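Local coordinates for enoyl-CoA hydratase/isomerase family protein (Bacillus anthracis, PDB 3KQF), which probably catalyses the reversible hydration of trans-2-enoyl-CoA thioesters to 3-hydroxyacyl-CoA, the second step of fatty-acid beta-oxidation, as a crotonase-family enzyme, at residues 196-199 and 200-204; 237-240 and 241-244. One frame throughout, in Å; residues are numbered along the deposited sequence.

Both contacts are local, each formed along a single helix, and they come in series: contact 1 (196-199 with 200-204) lies on helix 193-206, and contact 2 (237-240 with 241-244) ends helix 227-242. Their centres are about 25 Å apart and their nearest atoms about 13 Å, so they do not touch. Helix 209-222 comes between them in sequence. Contact 1 packs on strands of the six-stranded sheet in the crotonase core. Contact 2 lies farther out, about 26 Å from the centre of the chain against 14 Å, among the C-terminal helices and against a second subunit. One contact therefore belongs mainly to the core, the other to the trimer interface.

Contact 1 (196-199 and 200-204); sequences KAIE and IAEKI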
loop_
_atom_site.group_PDB
_atom_site.type_symbol
_atom_site.label_atom_id
_atom_site.label_comp_id
_atom_site.label_asym_id
_atom_site.label_seq_id
_atom_site.Cartn_x
_atom_site.Cartn_y
_atom_site.Cartn_z
ATOM N N LYS A 196 2.984 22.794 14.788
ATOM C CA LYS A 196 3.097 22.067 13.517
ATOM C C LYS A 196 1.694 21.665 12.990
ATOM O O LYS A 196 1.410 21.775 11.786
ATOM C CB LYS A 196 3.960 20.822 13.693
ATOM C CG LYS A 196 4.206 19.999 12.394
ATOM C CD LYS A 196 5.064 20.769 11.393
ATOM C CE LYS A 196 5.461 19.900 10.205
ATOM N NZ LYS A 196 6.345 20.635 9.252
ATOM N N ALA A 197 0.832 21.162 13.877
ATOM C CA ALA A 197 -0.527 20.779 13.471
ATOM C C ALA A 197 -1.321 22.002 13.023
ATOM O O ALA A 197 -2.054 21.949 12.042
ATOM C CB ALA A 197 -1.261 20.060 14.608
ATOM N N ILE A 198 -1.170 23.104 13.731
ATOM C CA ILE A 198 -1.881 24.332 13.365
ATOM C C ILE A 198 -1.389 24.874 12.029
ATOM O O ILE A 198 -2.187 25.308 11.209
ATOM C CB ILE A 198 -1.769 25.401 14.447
ATOM C CG1 ILE A 198 -2.599 24.991 15.655
ATOM C CG2 ILE A 198 -2.254 26.770 13.923
ATOM C CD1 ILE A 198 -2.421 25.902 16.857
ATOM N N GLU A 199 -0.085 24.852 11.801
ATOM C CA GLU A 199 0.420 25.390 10.532
ATOM C C GLU A 199 -0.006 24.549 9.317
ATOM O O GLU A 199 -0.347 25.119 8.277
ATOM C CB GLU A 199 1.911 25.735 10.600
ATOM C CG GLU A 199 2.105 27.016 11.441
ATOM C CD GLU A 199 3.536 27.472 11.586
ATOM O OE1 GLU A 199 4.426 26.917 10.907
ATOM O OE2 GLU A 199 3.768 28.406 12.389
ATOM N N ILE A 200 -0.053 23.225 9.462
ATOM C CA ILE A 200 -0.545 22.361 8.366
ATOM C C ILE A 200 -2.048 22.573 8.189
ATOM O O ILE A 200 -2.528 22.692 7.063
ATOM C CB ILE A 200 -0.216 20.878 8.600
ATOM C CG1 ILE A 200 1.295 20.680 8.558
ATOM C CG2 ILE A 200 -0.899 19.990 7.543
ATOM C CD1 ILE A 200 1.731 19.268 8.863
ATOM N N ALA A 201 -2.784 22.674 9.300
ATOM C CA ALA A 201 -4.216 22.948 9.250
ATOM C C ALA A 201 -4.483 24.289 8.556
ATOM O O ALA A 201 -5.411 24.393 7.760
ATOM C CB ALA A 201 -4.829 22.944 10.680
ATOM N N GLU A 202 -3.687 25.317 8.878
ATOM C CA GLU A 202 -3.847 26.646 8.263
ATOM C C GLU A 202 -3.612 26.601 6.758
ATOM O O GLU A 202 -4.303 27.277 5.994
ATOM C CB GLU A 202 -2.910 27.692 8.907
ATOM C CG GLU A 202 -3.303 28.121 10.300
ATOM C CD GLU A 202 -2.306 29.087 10.908
ATOM O OE1 GLU A 202 -1.121 29.100 10.485
ATOM O OE2 GLU A 202 -2.703 29.812 11.830
ATOM N N LYS A 203 -2.626 25.824 6.322
ATOM C CA LYS A 203 -2.382 25.687 4.890
ATOM C C LYS A 203 -3.597 25.081 4.205
ATOM O O LYS A 203 -4.090 25.613 3.213
ATOM C CB LYS A 203 -1.159 24.821 4.603
ATOM C CG LYS A 203 -0.912 24.570 3.107
ATOM C CD LYS A 203 -0.868 25.862 2.292
ATOM C CE LYS A 203 -0.424 25.598 0.873
ATOM N NZ LYS A 203 -0.272 26.802 0.019
ATOM N N ILE A 204 -4.097 23.981 4.750
ATOM C CA ILE A 204 -5.267 23.306 4.152
ATOM C C ILE A 204 -6.476 24.243 4.170
ATOM O O ILE A 204 -7.229 24.311 3.192
ATOM C CB ILE A 204 -5.563 21.965 4.860
ATOM C CG1 ILE A 204 -4.388 21.015 4.649
ATOM C CG2 ILE A 204 -6.847 21.342 4.312
ATOM C CD1 ILE A 204 -4.426 19.720 5.494
#
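Ile198 lays its CG2 branch against the carboxylate of Glu202 one turn on, 3.7 Å from OE2, while the CB-CG part of Glu202 passes close to the carbonyl of the same isoleucine, CG lying 3.2 Å from Ile198 O. Glu202 is extended beyond CG, and its first torsion (chi1 -72°) sets CG beside its own backbone N, hence close to that carbonyl. The planes of its carboxylate and that of Glu199 are nearly parallel, 8° apart, but Glu199 OE2 and Glu202 OE1 stay 5.3 Å from each other; the like charges are not in contact, and both side chains are exposed to solvent. The face of helix 193-206 turned away from the two glutamates packs on the core sheet of the crotonase fold: Ala197 and Ala201 meet Ile58, and Ile200 meets Phe126 and Ile128. At the margin of that face, the bent Lys196 chain brings CE to 4.0 Å from Ile200 CD1, and Lys196 also touches Phe186 and Val188 of 186-188, an edge strand of that sheet. Four successive i to i+4 backbone bonds tie the turns together, from Ile200 N to Lys196 O through Lys203 N to Glu199 O; the shortest, Glu202 N to Ile198 O, measures 2.8 Å.

Contact 2 (237-240 and 241-244); sequences AYEG and VIHT
Tyr238 and Ile242 make the main apolar contact: the isoleucine CG2 comes within 3.3 Å of Tyr238 CE2, approaching the ring obliquely, the two side chains crossing at about a right angle. Val241 CG2 also approaches the ring obliquely, near its rim, 4.3 Å from Tyr238 CD1. The other branch of Ile242 runs alongside Glu239, pointing the same way. With chi1 at 57°, CG1 lies between the backbone N and the carbonyl carbon, and the extended branch brings CD1 to 3.5 Å from Glu239 OE2. The polar partner of that oxygen is Arg85 of the second subunit, in a salt bridge; the arginine packs on Ile242 as well.

Among the hydrogen bonds, Tyr238 O accepts two as helix 227-242 runs out. Ile242 N, bonding i to i+4, approaches almost in line with the carbonyl, at 3.2 Å. Val241 N, bonding i to i+3, lies 61° out of the carbonyl plane. Val241 O likewise accepts twice, from Thr244 N and from Thr244 OG1, the latter at 2.7 Å.

Thr244 OG1 also caps Arg247 N: a short linker between helices 227-242 and 245-255, the second started by an N-cap threonine, at the subunit interface of this crotonase-family trimer.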
loop_
_atom_site.group_PDB
_atom_site.type_symbol
_atom_site.label_atom_id
_atom_site.label_comp_id
_atom_site.label_asym_id
_atom_site.label_seq_id
_atom_site.Cartn_x
_atom_site.Cartn_y
_atom_site.Cartn_z
ATOM N N ALA A 237 -16.909 14.345 -9.218
ATOM C CA ALA A 237 -16.448 15.281 -8.201
ATOM C C ALA A 237 -15.896 16.549 -8.834
ATOM O O ALA A 237 -16.141 17.651 -8.328
ATOM C CB ALA A 237 -15.401 14.645 -7.310
ATOM N N TYR A 238 -15.147 16.393 -9.930
ATOM C CA TYR A 238 -14.547 17.529 -10.645
ATOM C C TYR A 238 -15.660 18.488 -11.163
ATOM O O TYR A 238 -15.486 19.710 -11.193
ATOM C CB TYR A 238 -13.648 17.010 -11.773
ATOM C CG TYR A 238 -12.806 18.055 -12.479
ATOM C CD1 TYR A 238 -11.559 18.419 -11.989
ATOM C CD2 TYR A 238 -13.238 18.638 -13.661
ATOM C CE1 TYR A 238 -10.776 19.362 -12.646
ATOM C CE2 TYR A 238 -12.455 19.573 -14.327
ATOM C CZ TYR A 238 -11.225 19.928 -13.809
ATOM O OH TYR A 238 -10.439 20.862 -14.468
ATOM N N GLU A 239 -16.815 17.937 -11.510
ATOM C CA GLU A 239 -17.945 18.762 -11.953
ATOM C C GLU A 239 -18.390 19.687 -10.826
ATOM O O GLU A 239 -18.926 20.757 -11.069
ATOM C CB GLU A 239 -19.113 17.877 -12.392
ATOM C CG GLU A 239 -18.786 16.976 -13.555
ATOM C CD GLU A 239 -18.555 17.746 -14.838
ATOM O OE1 GLU A 239 -17.582 17.430 -15.555
ATOM O OE2 GLU A 239 -19.327 18.690 -15.108
ATOM N N GLY A 240 -18.166 19.259 -9.586
ATOM C CA GLY A 240 -18.519 20.053 -8.417
ATOM C C GLY A 240 -17.642 21.276 -8.192
ATOM O O GLY A 240 -17.978 22.116 -7.378
ATOM N N VAL A 241 -16.499 21.373 -8.869
ATOM C CA VAL A 241 -15.625 22.548 -8.686
ATOM C C VAL A 241 -15.562 23.472 -9.878
ATOM O O VAL A 241 -15.318 24.673 -9.723
ATOM C CB VAL A 241 -14.180 22.136 -8.321
ATOM C CG1 VAL A 241 -14.173 21.470 -6.995
ATOM C CG2 VAL A 241 -13.565 21.229 -9.415
ATOM N N ILE A 242 -15.791 22.941 -11.072
ATOM C CA ILE A 242 -15.671 23.776 -12.274
ATOM C C ILE A 242 -16.608 24.986 -12.381
ATOM O O ILE A 242 -16.222 25.973 -13.000
ATOM C CB ILE A 242 -15.658 22.955 -13.597
ATOM C CG1 ILE A 242 -16.904 22.078 -13.736
ATOM C CG2 ILE A 242 -14.387 22.128 -13.664
ATOM C CD1 ILE A 242 -16.891 21.229 -15.006
ATOM N N HIS A 243 -17.798 24.935 -11.773
ATOM C CA HIS A 243 -18.752 26.067 -11.844
ATOM C C HIS A 243 -18.683 26.996 -10.620
ATOM O O HIS A 243 -19.421 27.977 -10.541
ATOM C CB HIS A 243 -20.193 25.533 -11.993
ATOM C CG HIS A 243 -21.229 26.600 -12.201
ATOM N ND1 HIS A 243 -21.734 27.363 -11.167
ATOM C CD2 HIS A 243 -21.882 27.004 -13.318
ATOM C CE1 HIS A 243 -22.638 28.203 -11.641
ATOM N NE2 HIS A 243 -22.749 28.005 -12.943
ATOM N N THR A 244 -17.773 26.721 -9.693
ATOM C CA THR A 244 -17.688 27.504 -8.456
ATOM C C THR A 244 -17.036 28.862 -8.633
ATOM O O THR A 244 -16.237 29.060 -9.539
ATOM C CB THR A 244 -16.922 26.722 -7.341
ATOM O OG1 THR A 244 -15.564 26.480 -7.735
ATOM C CG2 THR A 244 -17.608 25.394 -7.041
#